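Local coordinates for protein GCN5-related N-acetyltransferase (Ralstonia eutropha JMP134, PDB 2Q0Y) that is probably an acyltransferase of the GCN5-related N-acetyltransferase type and binds zinc and magnesium ions in the crystal, at residues A[82-87]-A[119-124]; A[51-56]-A[69-74]. All coordinates share one frame; numbering follows the deposited sequence.

Contact 1: A[82-87]-A[119-124]; sequences PLQDKR and RGIAFA. With FMT (formic acid), chain I.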
loop_
_atom_site.group_PDB
_atom_site.type_symbol
_atom_site.label_atom_id
_atom_site.label_comp_id
_atom_site.label_asym_id
_atom_site.label_seq_id
_atom_site.Cartn_x
_atom_site.Cartn_y
_atom_site.Cartn_z
ATOM N N PRO A 82 5.344 14.645 2.518
ATOM C CA PRO A 82 5.694 14.894 3.925
ATOM C C PRO A 82 4.597 15.589 4.701
ATOM O O PRO A 82 4.561 15.466 5.920
ATOM C CB PRO A 82 6.942 15.790 3.836
ATOM C CG PRO A 82 6.936 16.344 2.462
ATOM C CD PRO A 82 6.276 15.315 1.599
ATOM N N LEU A 83 3.734 16.337 4.010
ATOM C CA LEU A 83 2.698 17.091 4.686
ATOM C C LEU A 83 1.353 16.381 4.718
ATOM O O LEU A 83 0.419 16.871 5.350
ATOM C CB LEU A 83 2.525 18.467 4.033
ATOM C CG LEU A 83 3.786 19.323 3.917
ATOM C CD1 LEU A 83 3.437 20.634 3.214
ATOM C CD2 LEU A 83 4.447 19.567 5.263
ATOM N N GLN A 84 1.235 15.252 4.031
ATOM C CA GLN A 84 -0.074 14.605 3.883
ATOM C C GLN A 84 -0.104 13.210 4.514
ATOM O O GLN A 84 0.805 12.409 4.328
ATOM C CB GLN A 84 -0.426 14.487 2.397
ATOM C CG GLN A 84 -0.602 15.812 1.699
ATOM C CD GLN A 84 -1.195 15.704 0.308
ATOM O OE1 GLN A 84 -1.448 14.607 -0.193
ATOM N NE2 GLN A 84 -1.407 16.855 -0.331
ATOM N N ASP A 85 -1.182 12.926 5.233
ATOM C CA ASP A 85 -1.390 11.616 5.841
ATOM C C ASP A 85 -2.306 10.749 4.956
ATOM O O ASP A 85 -3.230 10.065 5.434
ATOM C CB ASP A 85 -1.968 11.758 7.254
ATOM C CG ASP A 85 -3.307 12.478 7.282
ATOM O OD1 ASP A 85 -3.744 13.039 6.243
ATOM O OD2 ASP A 85 -3.913 12.498 8.363
ATOM N N LYS A 86 -2.033 10.783 3.659
ATOM C CA LYS A 86 -2.832 10.065 2.674
ATOM C C LYS A 86 -2.006 9.850 1.407
ATOM O O LYS A 86 -0.997 10.542 1.178
ATOM C CB LYS A 86 -4.118 10.828 2.351
ATOM C CG LYS A 86 -3.898 12.205 1.762
ATOM C CD LYS A 86 -5.167 13.072 1.805
ATOM C CE LYS A 86 -4.886 14.527 1.373
ATOM N NZ LYS A 86 -6.144 15.364 1.353
ATOM N N ARG A 87 -2.432 8.882 0.601
ATOM C CA ARG A 87 -1.948 8.764 -0.758
ATOM C C ARG A 87 -3.067 8.266 -1.678
ATOM O O ARG A 87 -4.042 7.659 -1.225
ATOM C CB ARG A 87 -0.665 7.917 -0.841
ATOM C CG ARG A 87 -0.696 6.618 -0.167
ATOM C CD ARG A 87 0.609 5.818 -0.418
ATOM N NE ARG A 87 1.816 6.391 0.186
ATOM C CZ ARG A 87 3.010 5.796 0.184
ATOM N NH1 ARG A 87 3.165 4.591 -0.352
ATOM N NH2 ARG A 87 4.062 6.379 0.733
ATOM N N ARG A 119 -8.107 16.954 -6.124
ATOM C CA ARG A 119 -8.239 16.696 -4.704
ATOM C C ARG A 119 -6.996 17.100 -3.902
ATOM O O ARG A 119 -6.972 16.941 -2.677
ATOM C CB ARG A 119 -8.588 15.219 -4.479
ATOM C CG ARG A 119 -9.951 14.819 -5.034
ATOM C CD ARG A 119 -10.182 13.340 -4.819
ATOM N NE ARG A 119 -11.434 12.887 -5.415
ATOM C CZ ARG A 119 -12.147 11.850 -4.995
ATOM N NH1 ARG A 119 -11.767 11.147 -3.932
ATOM N NH2 ARG A 119 -13.256 11.510 -5.642
ATOM N N GLY A 120 -5.968 17.619 -4.576
ATOM C CA GLY A 120 -4.759 18.100 -3.890
ATOM C C GLY A 120 -3.900 17.004 -3.305
ATOM O O GLY A 120 -3.183 17.224 -2.318
ATOM N N ILE A 121 -3.938 15.822 -3.914
ATOM C CA ILE A 121 -3.186 14.660 -3.437
ATOM C C ILE A 121 -1.768 14.722 -3.955
ATOM O O ILE A 121 -1.555 14.882 -5.156
ATOM C CB ILE A 121 -3.831 13.356 -3.937
ATOM C CG1 ILE A 121 -5.287 13.250 -3.461
ATOM C CG2 ILE A 121 -3.027 12.122 -3.517
ATOM C CD1 ILE A 121 -5.461 13.295 -1.971
ATOM N N ALA A 122 -0.794 14.607 -3.049
ATOM C CA ALA A 122 0.627 14.737 -3.408
ATOM C C ALA A 122 1.202 13.548 -4.185
ATOM O O ALA A 122 2.040 13.727 -5.061
ATOM C CB ALA A 122 1.460 14.969 -2.146
ATOM N N PHE A 123 0.755 12.339 -3.863
ATOM C CA PHE A 123 1.462 11.118 -4.280
ATOM C C PHE A 123 0.453 10.001 -4.453
ATOM O O PHE A 123 -0.499 9.906 -3.675
ATOM C CB PHE A 123 2.476 10.774 -3.182
ATOM C CG PHE A 123 3.436 9.665 -3.515
ATOM C CD1 PHE A 123 4.461 9.859 -4.428
ATOM C CD2 PHE A 123 3.345 8.442 -2.865
ATOM C CE1 PHE A 123 5.367 8.838 -4.691
ATOM C CE2 PHE A 123 4.267 7.432 -3.129
ATOM C CZ PHE A 123 5.263 7.646 -4.039
ATOM N N ALA A 124 0.671 9.152 -5.453
ATOM C CA ALA A 124 -0.218 8.024 -5.710
ATOM C C ALA A 124 0.563 6.762 -6.028
ATOM O O ALA A 124 1.733 6.821 -6.479
ATOM C CB ALA A 124 -1.144 8.360 -6.862
HETATM C C FMT I . -5.069 18.737 -0.025
HETATM O O1 FMT I . -3.941 19.148 -0.325
HETATM O O2 FMT I . -5.284 17.540 0.215
HETATM O O HOH W 1 -0.250 12.130 -0.945
HETATM O O HOH W 2 -8.423 15.850 -0.648
#

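Contact 2: A[51-56]-A[69-74]; sequences GSYFGW and GLMVIE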
loop_
_atom_site.group_PDB
_atom_site.type_symbol
_atom_site.label_atom_id
_atom_site.label_comp_id
_atom_site.label_asym_id
_atom_site.label_seq_id
_atom_site.Cartn_x
_atom_site.Cartn_y
_atom_site.Cartn_z
ATOM N N GLY A 51 -18.682 6.893 -1.577
ATOM C CA GLY A 51 -17.711 7.569 -2.426
ATOM C C GLY A 51 -16.256 7.282 -2.149
ATOM O O GLY A 51 -15.385 7.833 -2.820
ATOM N N SER A 52 -15.959 6.443 -1.162
ATOM C CA SER A 52 -14.565 6.128 -0.870
ATOM C C SER A 52 -13.940 5.274 -1.977
ATOM O O SER A 52 -12.719 5.220 -2.098
ATOM C CB SER A 52 -14.395 5.498 0.515
ATOM O OG SER A 52 -15.155 4.341 0.678
ATOM N N TYR A 53 -14.772 4.578 -2.764
ATOM C CA TYR A 53 -14.352 4.008 -4.036
ATOM C C TYR A 53 -15.021 4.784 -5.141
ATOM O O TYR A 53 -16.254 4.794 -5.251
ATOM C CB TYR A 53 -14.731 2.524 -4.140
ATOM C CG TYR A 53 -14.182 1.821 -5.365
ATOM C CD1 TYR A 53 -14.775 1.964 -6.613
ATOM C CD2 TYR A 53 -13.056 1.012 -5.285
ATOM C CE1 TYR A 53 -14.249 1.324 -7.726
ATOM C CE2 TYR A 53 -12.528 0.384 -6.387
ATOM C CZ TYR A 53 -13.140 0.524 -7.611
ATOM O OH TYR A 53 -12.645 -0.102 -8.731
ATOM N N PHE A 54 -14.202 5.440 -5.953
ATOM C CA PHE A 54 -14.693 6.298 -7.007
ATOM C C PHE A 54 -14.009 5.835 -8.301
ATOM O O PHE A 54 -13.184 4.933 -8.297
ATOM C CB PHE A 54 -14.417 7.774 -6.679
ATOM C CG PHE A 54 -14.873 8.737 -7.760
ATOM C CD1 PHE A 54 -16.229 8.947 -8.011
ATOM C CD2 PHE A 54 -13.937 9.422 -8.548
ATOM C CE1 PHE A 54 -16.653 9.834 -9.027
ATOM C CE2 PHE A 54 -14.356 10.298 -9.567
ATOM C CZ PHE A 54 -15.722 10.495 -9.802
ATOM N N GLY A 55 -14.388 6.413 -9.423
ATOM C CA GLY A 55 -13.711 6.105 -10.661
ATOM C C GLY A 55 -14.504 6.545 -11.854
ATOM O O GLY A 55 -15.445 7.356 -11.740
ATOM N N TRP A 56 -14.153 5.969 -13.000
ATOM C CA TRP A 56 -14.686 6.424 -14.263
ATOM C C TRP A 56 -14.959 5.223 -15.143
ATOM O O TRP A 56 -14.258 4.201 -15.052
ATOM C CB TRP A 56 -13.675 7.348 -14.951
ATOM C CG TRP A 56 -13.184 8.494 -14.109
ATOM C CD1 TRP A 56 -12.032 8.544 -13.363
ATOM C CD2 TRP A 56 -13.824 9.758 -13.938
ATOM N NE1 TRP A 56 -11.925 9.771 -12.732
ATOM C CE2 TRP A 56 -13.018 10.527 -13.066
ATOM C CE3 TRP A 56 -15.011 10.308 -14.423
ATOM C CZ2 TRP A 56 -13.361 11.830 -12.687
ATOM C CZ3 TRP A 56 -15.346 11.609 -14.060
ATOM C CH2 TRP A 56 -14.532 12.348 -13.195
ATOM N N GLY A 69 -10.731 2.395 -11.110
ATOM C CA GLY A 69 -11.096 2.699 -9.730
ATOM C C GLY A 69 -10.042 3.571 -9.077
ATOM O O GLY A 69 -8.853 3.466 -9.403
ATOM N N LEU A 70 -10.465 4.401 -8.127
ATOM C CA LEU A 70 -9.542 5.222 -7.360
ATOM C C LEU A 70 -10.016 5.412 -5.924
ATOM O O LEU A 70 -11.207 5.467 -5.645
ATOM C CB LEU A 70 -9.296 6.577 -8.043
ATOM C CG LEU A 70 -10.388 7.624 -8.159
ATOM C CD1 LEU A 70 -10.427 8.606 -6.956
ATOM C CD2 LEU A 70 -10.194 8.423 -9.474
HETATM N N MSE A 71 -9.040 5.478 -5.033
HETATM C CA MSE A 71 -9.256 5.680 -3.618
HETATM C C MSE A 71 -8.205 6.643 -3.119
HETATM O O MSE A 71 -7.169 6.826 -3.750
HETATM C CB MSE A 71 -9.125 4.355 -2.876
HETATM C CG MSE A 71 -10.017 3.250 -3.416
HETATM SE SE MSE A 71 -9.620 1.586 -2.518
HETATM C CE MSE A 71 -10.474 2.033 -1.069
ATOM N N VAL A 72 -8.502 7.284 -2.001
ATOM C CA VAL A 72 -7.507 8.065 -1.272
ATOM C C VAL A 72 -7.397 7.340 0.059
ATOM O O VAL A 72 -8.348 7.321 0.844
ATOM C CB VAL A 72 -7.936 9.522 -1.104
ATOM C CG1 VAL A 72 -6.912 10.304 -0.285
ATOM C CG2 VAL A 72 -8.121 10.168 -2.465
ATOM N N ILE A 73 -6.265 6.687 0.284
ATOM C CA ILE A 73 -6.096 5.853 1.461
ATOM C C ILE A 73 -5.319 6.571 2.543
ATOM O O ILE A 73 -4.444 7.394 2.257
ATOM C CB ILE A 73 -5.455 4.513 1.115
ATOM C CG1 ILE A 73 -4.045 4.683 0.579
ATOM C CG2 ILE A 73 -6.316 3.801 0.052
ATOM C CD1 ILE A 73 -3.331 3.359 0.312
ATOM N N GLU A 74 -5.646 6.256 3.793
ATOM C CA GLU A 74 -4.888 6.772 4.923
ATOM C C GLU A 74 -3.468 6.215 4.879
ATOM O O GLU A 74 -3.273 5.050 4.581
ATOM C CB GLU A 74 -5.567 6.384 6.236
ATOM C CG GLU A 74 -6.866 7.102 6.468
ATOM C CD GLU A 74 -7.410 6.888 7.882
ATOM O OE1 GLU A 74 -6.888 6.000 8.605
ATOM O OE2 GLU A 74 -8.357 7.622 8.263
HETATM O O HOH W 3 -12.286 8.253 -4.178
HETATM O O HOH W 4 -11.062 6.808 -0.856
#

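Contact 1: A[82-87]-A[119-124]
The guanidinium group of R87 lies with one face over the rim of the F123 ring, whose CE2 sits beneath the centre of the group, 3.9 Å from R87 CZ. The two planes stand 68° apart, so the ring offers its edge, with R87 NE close to the ring plane. A bend at chi3 (67°) folds the arginine alongside the phenylalanine; R87 NE is hydrogen-bonded to H81, and the group also makes a cation-pi contact with W75. A second flat group, the amide of Q84, is gripped at both ends. Its OE1 accepts the backbone N of A122 at 2.9 Å, the donor standing above the carbonyl plane, while NE2 gives a 2.7 Å bond to G120 O. Such two-ended use of one amide fixes its rotation and illustrates how a side chain can pin a loop. These loops lead into strands 86-95 and 123-127, the parallel pair of a beta-alpha-beta unit whose helix 104-118 ends in a Schellman motif at G120. Water 1 binds Q84 OE1 and K86 O and, weakly, F123 N, bridging the two segments. K86 runs extended across I121, its CE 3.6 Å from I121 CD1. Its NZ donates to O2 of a formic acid molecule, probably from the crystallisation liquor, at 2.6 Å. The same NZ donates to water 2, which in turn donates to R119 O.

Contact 2: A[51-56]-A[69-74]
F54 and L70 form the antiparallel hydrogen-bonded pair at the centre of this contact, each serving the other's backbone as donor and acceptor. F54 N donates to L70 O at 3.0 Å with an N-H...O angle of 170°, and L70 N returns a bond of 2.8 Å to F54 O. F54 O has a further neighbour in the CA of G69, a CA-H...O contact of 3.4 Å, and L70 O takes an additional, weak bond from water 3, which also reaches G51 O weakly. On the S52 side of this pair water takes over from direct bonding: water 4 donates to S52 O at 2.6 Å and accepts from V72 N. The polar ends of two side chains are satisfied by residues nearby, S52 OG by D50 and Y53 OH by N92.

Side-chain packing completes the contact. L70 CG occupies the position between backbone N and carbonyl carbon (chi1 68°), which sets the side chain alongside F54; there CD1 meets the edge of the phenylalanine ring at CD2, while CD2 of L70 lies 3.9 Å from W56 NE1. The F54 ring in turn places CE2 over one face of the W56 indole, near its rim. M71, a selenomethionine, lays its CG against S52 O. At the neighbouring non-hydrogen-bonded pair, G55 and G69 approach to 4.4 Å between their CA atoms, and Y53 OH packs on G69 CA at 3.4 Å. The contact belongs to the hairpin of strands 54-60 and 63-74: F54, W56 and L70 face helix 104-118, Y53 and M71 pack on helix 30-50, and on the far side of strand 63-74 the backbones of G69 and M71 bond to L91 and Y89 of strand 86-95.

Overall arrangement
Contacts 1 and 2, with centres about 14 Å apart, illustrate how one sheet is assembled from successive units: the hairpin of contact 2 closes before the beta-alpha-beta unit of contact 1 opens. They join where strands 63-74 and 86-95 run side by side, with a probable hydrogen bond of 2.9 Å between R87 O and I73 N. On the side of helix 104-118, I121 CD1 packs 3.7 Å from V72 CG1, and R119 NH2 lies against F54 CD2. Metal lies nearer to contact 1: the R87 side chain is about 5 Å from a magnesium ion, whereas that of F54 is about 11 Å from one. Both contacts also touch the second subunit, with F123 and A124 continuing the sheet into it.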